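PDB 5TTA: putative exported protein, which is of unknown function but is made with a signal sequence, consistent with export from the cell, and belongs to the DUF5780 family. Local coordinates for residues 80-85 / 236-241; 203-208 / 242-247; 117-122 / 192-197. One frame throughout, in Å; residues are numbered along the deposited sequence.

Contact 1: residues 80-85 / 236-241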
# COMPACT_ATOMS: atom_id res chain seq x y z
N LEU A 80 23.85 18.20 8.41
CA LEU A 80 24.80 19.11 7.80
C LEU A 80 26.15 18.44 7.84
O LEU A 80 26.42 17.63 8.74
CB LEU A 80 24.86 20.44 8.57
CG LEU A 80 23.51 21.16 8.64
CD1 LEU A 80 23.67 22.41 9.57
CD2 LEU A 80 23.10 21.63 7.26
N ALA A 81 27.00 18.73 6.86
CA ALA A 81 28.28 18.05 6.72
C ALA A 81 29.42 19.04 6.62
O ALA A 81 29.26 20.12 6.05
CB ALA A 81 28.28 17.14 5.46
N TYR A 82 30.58 18.67 7.18
CA TYR A 82 31.75 19.53 7.26
C TYR A 82 32.99 18.73 6.93
O TYR A 82 33.09 17.56 7.30
CB TYR A 82 31.90 20.14 8.68
CG TYR A 82 30.78 21.10 8.94
CD1 TYR A 82 29.53 20.65 9.38
CD2 TYR A 82 30.95 22.46 8.68
CE1 TYR A 82 28.47 21.53 9.56
CE2 TYR A 82 29.91 23.33 8.86
CZ TYR A 82 28.70 22.88 9.30
OH TYR A 82 27.70 23.80 9.46
N ASP A 83 33.95 19.39 6.27
CA ASP A 83 35.27 18.78 6.05
C ASP A 83 36.13 18.86 7.31
O ASP A 83 35.71 19.36 8.37
CB ASP A 83 35.98 19.40 4.83
CG ASP A 83 36.63 20.77 5.10
OD1 ASP A 83 36.63 21.30 6.24
OD2 ASP A 83 37.17 21.34 4.13
N LYS A 84 37.36 18.35 7.20
CA LYS A 84 38.22 18.23 8.37
C LYS A 84 38.61 19.58 8.96
O LYS A 84 39.07 19.62 10.11
CB LYS A 84 39.49 17.45 8.01
CG LYS A 84 40.40 18.17 7.05
CD LYS A 84 41.50 17.27 6.52
CE LYS A 84 42.52 18.08 5.71
NZ LYS A 84 43.68 17.27 5.23
N ASN A 85 38.43 20.67 8.21
CA ASN A 85 38.80 22.00 8.66
C ASN A 85 37.59 22.85 9.06
O ASN A 85 37.75 24.07 9.25
CB ASN A 85 39.61 22.71 7.56
CG ASN A 85 40.93 22.00 7.27
OD1 ASN A 85 41.67 21.63 8.19
ND2 ASN A 85 41.22 21.78 5.99
N LYS A 236 27.61 27.53 6.96
CA LYS A 236 28.52 28.38 7.73
C LYS A 236 29.71 27.57 8.22
O LYS A 236 29.57 26.40 8.58
CB LYS A 236 27.82 28.99 8.94
CG LYS A 236 26.45 29.55 8.67
CD LYS A 236 26.52 30.95 8.11
CE LYS A 236 25.29 31.77 8.54
NZ LYS A 236 25.31 32.19 9.99
N GLU A 237 30.87 28.22 8.30
CA GLU A 237 32.05 27.62 8.90
C GLU A 237 31.86 27.44 10.41
O GLU A 237 31.20 28.25 11.07
CB GLU A 237 33.28 28.49 8.61
CG GLU A 237 34.62 27.79 8.84
CD GLU A 237 35.81 28.54 8.25
OE1 GLU A 237 35.60 29.55 7.54
OE2 GLU A 237 36.96 28.11 8.50
N VAL A 238 32.42 26.36 10.95
CA VAL A 238 32.26 25.98 12.35
C VAL A 238 33.63 25.59 12.90
O VAL A 238 34.43 24.98 12.18
CB VAL A 238 31.28 24.79 12.51
CG1 VAL A 238 31.24 24.30 13.98
CG2 VAL A 238 29.89 25.17 12.03
N SER A 239 33.90 25.93 14.16
CA SER A 239 35.22 25.66 14.72
C SER A 239 35.40 24.15 14.95
O SER A 239 34.44 23.38 15.07
CB SER A 239 35.43 26.43 16.03
OG SER A 239 34.77 25.79 17.11
N ASN A 240 36.67 23.73 14.98
CA ASN A 240 36.93 22.31 15.16
C ASN A 240 36.54 21.86 16.56
O ASN A 240 36.09 20.72 16.73
CB ASN A 240 38.39 21.97 14.86
CG ASN A 240 38.64 21.77 13.38
OD1 ASN A 240 38.98 22.70 12.66
ND2 ASN A 240 38.46 20.54 12.91
N SER A 241 36.66 22.75 17.54
CA SER A 241 36.26 22.41 18.91
C SER A 241 34.77 22.13 19.01
O SER A 241 34.36 21.14 19.64
CB SER A 241 36.64 23.53 19.87
OG SER A 241 35.97 23.32 21.10
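Asn240 ND2 reaches the backbone O of Lys84 at 3.0 Å, in a nearly straight bond with an N-H...O angle of 168°. The acceptor lies close to the amide plane of Asn240, whereas the donor is tilted 34° from the carbonyl plane of Lys84. Because CG of Asn240 stands beside its backbone N (chi1 -84°), the amide leaves the first turn of the helix toward the loop 83-85. Asparagine suits this place, being short and able to offer two N-H groups. The loop is shaped from within by an Asx turn: Asp83 OD1 takes the N-H of Asn85 at 2.7 Å, from above the carboxylate plane.

Farther back, Tyr82 lays its ring edge against the chain, with CE2 3.1 Å from Lys236 O, close to the ring plane. CG2 of Val238 approaches the same ring obliquely, 3.7 Å from CE2, and the two side chains cross at about a right angle. Outside the two segments, Asn240 ND2 also makes a weak bond to Tyr205 OH, and Glu237 OE2 forms a salt bridge with Lys87.

The contact thus brings the end of strand 72-82 against the link between helices 226-233 and 240-244, where Ser239 OG caps the second helix at the N of Val242 and Phe233 and Leu243 pack on both Tyr82 and Val238.

Contact 2: residues 203-208 / 242-247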
# COMPACT_ATOMS: atom_id res chain seq x y z
N VAL A 203 33.86 14.01 3.83
CA VAL A 203 33.05 14.41 4.98
C VAL A 203 33.73 13.91 6.24
O VAL A 203 33.94 12.70 6.40
CB VAL A 203 31.63 13.86 4.88
CG1 VAL A 203 30.87 14.13 6.18
CG2 VAL A 203 30.89 14.45 3.69
N LYS A 204 34.08 14.83 7.14
CA LYS A 204 34.70 14.48 8.41
C LYS A 204 33.72 14.54 9.57
O LYS A 204 33.84 13.75 10.51
CB LYS A 204 35.89 15.44 8.68
CG LYS A 204 36.67 15.16 9.95
CD LYS A 204 37.36 13.80 9.92
CE LYS A 204 38.60 13.80 10.81
NZ LYS A 204 38.25 13.81 12.24
N TYR A 205 32.73 15.42 9.50
CA TYR A 205 31.79 15.60 10.58
C TYR A 205 30.40 15.76 10.01
O TYR A 205 30.19 16.46 9.02
CB TYR A 205 32.12 16.86 11.42
CG TYR A 205 33.54 16.96 11.93
CD1 TYR A 205 33.92 16.36 13.15
CD2 TYR A 205 34.49 17.71 11.25
CE1 TYR A 205 35.20 16.47 13.63
CE2 TYR A 205 35.78 17.85 11.73
CZ TYR A 205 36.13 17.22 12.92
OH TYR A 205 37.42 17.34 13.39
N ILE A 206 29.45 15.13 10.68
CA ILE A 206 28.04 15.31 10.40
C ILE A 206 27.41 15.78 11.70
O ILE A 206 27.63 15.17 12.75
CB ILE A 206 27.41 14.00 9.90
CG1 ILE A 206 28.04 13.64 8.55
CG2 ILE A 206 25.89 14.11 9.83
CD1 ILE A 206 27.62 12.32 8.07
N ILE A 207 26.69 16.90 11.66
CA ILE A 207 25.95 17.33 12.83
C ILE A 207 24.48 17.33 12.45
O ILE A 207 24.15 17.62 11.30
CB ILE A 207 26.42 18.72 13.34
CG1 ILE A 207 26.22 19.78 12.26
CG2 ILE A 207 27.92 18.66 13.72
CD1 ILE A 207 26.49 21.24 12.78
N SER A 208 23.62 16.97 13.40
CA SER A 208 22.21 16.74 13.12
C SER A 208 21.31 17.42 14.15
O SER A 208 21.75 17.83 15.24
CB SER A 208 21.90 15.24 13.08
OG SER A 208 22.87 14.57 12.27
N VAL A 242 33.95 22.98 18.39
CA VAL A 242 32.51 22.74 18.34
C VAL A 242 32.20 21.41 17.64
O VAL A 242 31.41 20.60 18.13
CB VAL A 242 31.78 23.91 17.68
CG1 VAL A 242 30.34 23.53 17.38
CG2 VAL A 242 31.82 25.19 18.63
N LEU A 243 32.79 21.19 16.45
CA LEU A 243 32.49 19.95 15.73
C LEU A 243 32.93 18.72 16.52
O LEU A 243 32.17 17.76 16.66
CB LEU A 243 33.12 19.97 14.34
CG LEU A 243 32.54 21.03 13.41
CD1 LEU A 243 33.39 21.17 12.15
CD2 LEU A 243 31.10 20.73 13.05
N GLU A 244 34.16 18.75 17.05
CA GLU A 244 34.67 17.59 17.78
C GLU A 244 33.83 17.25 19.00
O GLU A 244 33.67 16.08 19.33
CB GLU A 244 36.12 17.81 18.20
CG GLU A 244 37.14 17.63 17.08
CD GLU A 244 37.36 16.16 16.71
OE1 GLU A 244 37.62 15.87 15.51
OE2 GLU A 244 37.28 15.30 17.61
N ASN A 245 33.27 18.26 19.67
CA ASN A 245 32.56 18.02 20.92
C ASN A 245 31.05 18.11 20.76
O ASN A 245 30.33 18.19 21.77
CB ASN A 245 33.05 19.00 21.99
CG ASN A 245 34.54 18.86 22.24
OD1 ASN A 245 35.02 17.77 22.52
ND2 ASN A 245 35.27 19.95 22.10
N TYR A 246 30.56 18.08 19.52
CA TYR A 246 29.14 18.35 19.25
C TYR A 246 28.22 17.37 19.97
O TYR A 246 27.17 17.76 20.48
CB TYR A 246 28.87 18.35 17.74
CG TYR A 246 27.48 18.86 17.38
CD1 TYR A 246 27.24 20.22 17.19
CD2 TYR A 246 26.41 17.99 17.30
CE1 TYR A 246 25.96 20.69 16.89
CE2 TYR A 246 25.13 18.45 17.01
CZ TYR A 246 24.91 19.79 16.80
OH TYR A 246 23.65 20.23 16.49
N TYR A 247 28.61 16.10 20.06
CA TYR A 247 27.79 15.12 20.76
C TYR A 247 28.31 14.78 22.15
O TYR A 247 27.84 13.82 22.76
CB TYR A 247 27.66 13.85 19.91
CG TYR A 247 26.90 14.12 18.64
CD1 TYR A 247 25.55 14.43 18.67
CD2 TYR A 247 27.54 14.07 17.40
CE1 TYR A 247 24.83 14.68 17.52
CE2 TYR A 247 26.84 14.33 16.24
CZ TYR A 247 25.49 14.63 16.30
OH TYR A 247 24.80 14.85 15.13
O HOH W 1 21.37 19.12 17.28
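Tyr205 lies between two aliphatic groups, with CB of Leu243 centred over one face and CG of its own neighbour Lys204 nearer the rim of the opposite face. The CB of Leu243 stands 3.9 Å from the centroid of the Tyr205 ring, 11° off its normal, a CH-pi contact. Beyond it Leu243 CD1 reaches CD2 of the ring, while CD2 of the leucine turns to Ile207 CG2 at 3.9 Å, one branch serving each neighbour. At the ring edge Tyr205 OH donates to Glu244 OE1 at 2.6 Å, meeting the anti lone pair of that oxygen; the ring and carboxylate planes stand 85° apart. A bend at the second torsion of Glu244 folds its carboxylate back to the hydroxyl, and Lys204 NZ adds a long salt bridge to the same oxygen.

Lys204 and Tyr205 both face Tyr82 in a classic beta bulge, where strand 205-215 joins strand 72-82 in the antiparallel sheet. Two residues on, Ile207 presents CB over the middle of the Tyr246 ring, 3.8 Å from its centroid and 7° off the normal. A beta-branched residue fits here, since CG2 stays over the same ring, 3.7 Å from Tyr246 CG. Tyr246 in turn puts CD2 over the face of Tyr247. The hydroxyl of Tyr246 bonds to Trp229. Tyr247 OH takes a weak bond from Ser208 N at 3.0 Å, but its stronger partner is Ser46 OG on strand 41-50, which also meets Ser208 OG and Ile206 O.

Contact 3: residues 117-122 / 192-197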
# COMPACT_ATOMS: atom_id res chain seq x y z
N GLY A 117 29.40 -4.34 -6.03
CA GLY A 117 30.07 -3.81 -4.87
C GLY A 117 31.06 -2.71 -5.21
O GLY A 117 31.31 -1.83 -4.39
N ILE A 118 31.59 -2.73 -6.43
CA ILE A 118 32.58 -1.75 -6.88
C ILE A 118 31.82 -0.54 -7.41
O ILE A 118 31.12 -0.60 -8.42
CB ILE A 118 33.51 -2.36 -7.93
CG1 ILE A 118 34.36 -3.46 -7.29
CG2 ILE A 118 34.39 -1.30 -8.55
CD1 ILE A 118 35.10 -4.32 -8.28
N VAL A 119 31.96 0.59 -6.72
CA VAL A 119 31.16 1.77 -7.04
C VAL A 119 32.00 2.62 -7.98
O VAL A 119 33.03 3.18 -7.57
CB VAL A 119 30.76 2.52 -5.76
CG1 VAL A 119 29.96 3.78 -6.08
CG2 VAL A 119 29.96 1.58 -4.85
N THR A 120 31.59 2.70 -9.25
CA THR A 120 32.34 3.45 -10.24
C THR A 120 31.93 4.92 -10.30
O THR A 120 32.67 5.73 -10.89
CB THR A 120 32.20 2.81 -11.63
OG1 THR A 120 30.94 3.16 -12.21
CG2 THR A 120 32.27 1.28 -11.54
N GLY A 121 30.80 5.28 -9.69
CA GLY A 121 30.34 6.66 -9.68
C GLY A 121 29.07 6.77 -8.86
O GLY A 121 28.62 5.80 -8.24
N ILE A 122 28.49 7.98 -8.86
CA ILE A 122 27.24 8.24 -8.15
C ILE A 122 26.19 8.78 -9.11
O ILE A 122 26.49 9.39 -10.15
CB ILE A 122 27.46 9.23 -6.98
CG1 ILE A 122 27.90 10.59 -7.49
CG2 ILE A 122 28.49 8.69 -6.00
CD1 ILE A 122 27.87 11.65 -6.41
N ASP A 192 28.49 10.22 -1.88
CA ASP A 192 29.15 11.44 -2.35
C ASP A 192 30.37 11.77 -1.50
O ASP A 192 30.31 11.72 -0.26
CB ASP A 192 28.16 12.61 -2.36
CG ASP A 192 28.69 13.81 -3.15
OD1 ASP A 192 29.63 13.64 -3.94
OD2 ASP A 192 28.16 14.93 -2.97
N LYS A 193 31.49 12.09 -2.17
CA LYS A 193 32.80 12.49 -1.62
C LYS A 193 33.58 11.30 -1.07
O LYS A 193 34.61 11.49 -0.44
CB LYS A 193 32.71 13.55 -0.50
CG LYS A 193 31.84 14.78 -0.84
CD LYS A 193 32.50 15.68 -1.86
CE LYS A 193 31.77 17.02 -1.94
NZ LYS A 193 32.41 17.91 -2.93
N TRP A 194 33.13 10.07 -1.31
CA TRP A 194 33.86 8.88 -0.91
C TRP A 194 34.69 8.37 -2.09
O TRP A 194 34.24 8.38 -3.23
CB TRP A 194 32.85 7.82 -0.44
CG TRP A 194 33.35 6.44 -0.12
CD1 TRP A 194 34.26 6.07 0.82
CD2 TRP A 194 32.91 5.23 -0.76
NE1 TRP A 194 34.41 4.69 0.81
CE2 TRP A 194 33.60 4.16 -0.15
CE3 TRP A 194 32.00 4.97 -1.78
CZ2 TRP A 194 33.40 2.83 -0.54
CZ3 TRP A 194 31.79 3.63 -2.16
CH2 TRP A 194 32.48 2.59 -1.54
N LYS A 195 35.92 7.97 -1.81
CA LYS A 195 36.76 7.29 -2.79
C LYS A 195 36.97 5.86 -2.31
O LYS A 195 37.68 5.62 -1.33
CB LYS A 195 38.09 8.01 -3.01
CG LYS A 195 38.88 7.39 -4.15
CD LYS A 195 40.19 8.11 -4.41
CE LYS A 195 39.96 9.39 -5.20
NZ LYS A 195 39.27 9.10 -6.49
N GLN A 196 36.36 4.91 -3.02
CA GLN A 196 36.37 3.53 -2.56
C GLN A 196 37.78 2.95 -2.54
O GLN A 196 38.16 2.23 -1.61
CB GLN A 196 35.45 2.68 -3.44
CG GLN A 196 35.42 1.19 -3.05
CD GLN A 196 34.36 0.41 -3.81
OE1 GLN A 196 34.20 0.57 -5.02
NE2 GLN A 196 33.63 -0.45 -3.09
N SER A 197 38.59 3.29 -3.55
CA SER A 197 39.93 2.71 -3.67
C SER A 197 40.80 3.01 -2.45
O SER A 197 41.63 2.18 -2.07
CB SER A 197 40.61 3.22 -4.95
OG SER A 197 40.79 4.63 -4.92
O HOH W 2 35.81 1.75 -6.99
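Gln196 and the backbone of 117-119 are joined by a pair of hydrogen bonds, one at each end of the side-chain amide, NE2 donating and OE1 accepting. NE2 of Gln196 donates to Gly117 O at 3.0 Å with an angle of 171°, and the acceptor lies close to the amide plane. Beside it, Val119 N donates to Gln196 OE1 at 2.8 Å, tilted 25° from the plane of that carbonyl. With both ends bound, the amide is fixed against a flip, and the extended chain, its CG anti to the backbone N (chi1 178°), carries it to the backbone of 117-119. Glutamine suits the task because it can donate and accept at once. NE2 bonds to Tyr55 O as well, Trp57 NE1 gives a second donor to Gly117 O, and a water donates to both OE1 and Val119 O.

These bonds tie the loop leading into strand 121-123, half of a two-stranded antiparallel sheet with strand 96-98, to the short hairpin formed by strands 194-195 and 200-201.

In the apolar contact, Val119 CG2 meets Trp194 CZ3 at 3.8 Å, coming in at the edge of the indole and near its plane; the side chains cross at about a right angle. Over one face of that indole sits Gln196 CA. Of a different kind is the van der Waals contact of a methyl with a carboxylate at the other end, where Ile122 CD1 lies 3.6 Å from Asp192 OD1, while OD2 of the aspartate is bonded to Tyr92 N.

Overall arrangement
Contacts 1 and 2 form one continuous region: their centres are 7 Å apart, both use helix 240-244, and strands 72-82 and 205-215, to which they reach, are antiparallel neighbours in the five-stranded sheet. Their segments alternate along the chain, so the C-terminal residues 236-247 are fastened in turn to both strands. The centre of contact 3 lies about 23 Å from the centres of both, and it touches neither, its nearest atoms being about 8 Å from contact 1 and 5 Å from contact 2. It is nested inside the chain loop closed by contact 1 and closes before contact 2 opens, joining two smaller sheets away from the C-terminal end.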